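Local structure of DUF596 domain-containing protein (Neisseria meningitidis, 2O5H) at residues A[11-14]-A[15-19]. The protein is of unknown function; it is an alpha-beta protein of the DUF596 family, conserved in bacteria, and forms a two-chain assembly. Residues are numbered along the deposited sequence; the frame is centred on the assembly and turned at random.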
# COMPACT_ATOMS: atom_id res chain seq x y z
N ASP A 11 -6.14 -1.65 -25.41
CA ASP A 11 -6.34 -0.22 -25.27
C ASP A 11 -5.98 0.28 -23.86
O ASP A 11 -5.33 1.30 -23.71
CB ASP A 11 -7.80 0.11 -25.63
CG ASP A 11 -8.21 1.51 -25.22
OD1 ASP A 11 -7.63 2.48 -25.75
OD2 ASP A 11 -9.12 1.64 -24.38
N VAL A 12 -6.40 -0.45 -22.84
CA VAL A 12 -6.09 -0.08 -21.45
C VAL A 12 -4.59 -0.17 -21.24
O VAL A 12 -3.97 0.69 -20.60
CB VAL A 12 -6.86 -0.99 -20.44
CG1 VAL A 12 -6.64 -0.54 -19.03
CG2 VAL A 12 -8.34 -0.94 -20.77
N HIS A 13 -4.01 -1.22 -21.81
CA HIS A 13 -2.60 -1.47 -21.75
C HIS A 13 -1.82 -0.29 -22.32
O HIS A 13 -0.86 0.16 -21.73
CB HIS A 13 -2.29 -2.76 -22.54
CG HIS A 13 -1.00 -3.41 -22.16
ND1 HIS A 13 0.21 -3.00 -22.65
CD2 HIS A 13 -0.74 -4.44 -21.32
CE1 HIS A 13 1.18 -3.74 -22.12
NE2 HIS A 13 0.62 -4.62 -21.31
N LYS A 14 -2.24 0.19 -23.49
CA LYS A 14 -1.64 1.38 -24.11
C LYS A 14 -1.81 2.66 -23.29
O LYS A 14 -0.86 3.44 -23.14
CB LYS A 14 -2.20 1.57 -25.52
CG LYS A 14 -1.34 2.44 -26.39
CD LYS A 14 -1.56 2.16 -27.88
CE LYS A 14 -1.16 3.38 -28.69
NZ LYS A 14 -1.42 3.20 -30.16
N ARG A 15 -3.01 2.88 -22.76
CA ARG A 15 -3.26 4.07 -21.95
C ARG A 15 -2.47 4.04 -20.64
O ARG A 15 -2.01 5.08 -20.20
CB ARG A 15 -4.75 4.25 -21.67
CG ARG A 15 -5.55 4.50 -22.95
CD ARG A 15 -6.99 4.88 -22.68
NE ARG A 15 -7.83 3.70 -22.47
CZ ARG A 15 -8.35 3.36 -21.29
NH1 ARG A 15 -8.13 4.13 -20.26
NH2 ARG A 15 -9.10 2.26 -21.16
N TYR A 16 -2.28 2.86 -20.05
CA TYR A 16 -1.54 2.78 -18.77
C TYR A 16 -0.04 3.10 -18.95
O TYR A 16 0.62 3.66 -18.05
CB TYR A 16 -1.78 1.44 -18.01
CG TYR A 16 -1.01 1.42 -16.69
CD1 TYR A 16 -1.48 2.14 -15.58
CD2 TYR A 16 0.21 0.75 -16.59
CE1 TYR A 16 -0.76 2.16 -14.40
CE2 TYR A 16 0.96 0.78 -15.43
CZ TYR A 16 0.47 1.49 -14.33
OH TYR A 16 1.23 1.50 -13.18
N GLN A 17 0.48 2.84 -20.15
CA GLN A 17 1.88 3.07 -20.48
C GLN A 17 2.41 4.45 -20.11
O GLN A 17 3.57 4.57 -19.72
CB GLN A 17 2.14 2.77 -21.96
CG GLN A 17 3.40 1.94 -22.21
CD GLN A 17 3.44 0.63 -21.40
OE1 GLN A 17 2.39 0.07 -21.02
NE2 GLN A 17 4.65 0.13 -21.15
N ASP A 18 1.58 5.48 -20.21
CA ASP A 18 1.99 6.86 -19.94
C ASP A 18 2.14 7.24 -18.45
O ASP A 18 2.55 8.36 -18.12
CB ASP A 18 1.04 7.86 -20.62
CG ASP A 18 0.58 7.40 -22.01
OD1 ASP A 18 1.23 6.52 -22.63
OD2 ASP A 18 -0.44 7.93 -22.49
N ARG A 19 1.77 6.34 -17.54
CA ARG A 19 2.06 6.55 -16.10
C ARG A 19 2.90 5.43 -15.50
O ARG A 19 3.19 5.45 -14.29
CB ARG A 19 0.76 6.71 -15.29
CG ARG A 19 -0.21 5.50 -15.42
CD ARG A 19 -1.43 5.68 -14.56
NE ARG A 19 -1.18 5.42 -13.12
CZ ARG A 19 -1.94 5.89 -12.16
NH1 ARG A 19 -2.96 6.69 -12.47
NH2 ARG A 19 -1.67 5.58 -10.88
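Asp-11 and Arg-15, one helical turn apart on helix 3-16, form an i to i+4 salt bridge. Arg-15 turns CG back beside its own backbone N (chi1 -63°) and bends again at chi3, which carries the guanidinium back toward the preceding turn, its edge to Asp-11 and one face over Val-12 CA. The guanidinium offers its NE/NH2 edge to one carboxylate oxygen: Arg-15 NE lies 3.1 Å from Asp-11 OD2, and Arg-15 NH2 donates to the same atom at 3.3 Å. The oxygen sits in the guanidinium plane, yet both nitrogens approach it from the same face of the carboxylate, well out of the carboxylate plane, the two groups being turned 44° apart. The Val-12 CG2 methyl, held beside the backbone N, comes within 3.3 Å of Arg-15 NH2. That nitrogen also forms a salt bridge with Glu-50 of helix 48-64, and Phe-44 packs on both Val-12 and Arg-15.

The backbone follows the same spacing: Arg-15 N donates to Asp-11 O (3.0 Å) and Tyr-16 N to Val-12 O (2.8 Å). One residue on, the regular pattern frays, as Gln-17 N divides weak bonds between His-13 O (3.4 Å) and Lys-14 O (3.3 Å); Lys-14 O also lies against Gln-17 CB, while the Lys-14 side chain runs extended. Arg-15 thus shares one positive charge with two carboxylates, through NH2 in both cases, joining a same-helix salt bridge to one that ties helix 3-16 to helix 48-64; the shared pairing would probably keep both acids ionised and restrict rotation of the guanidinium.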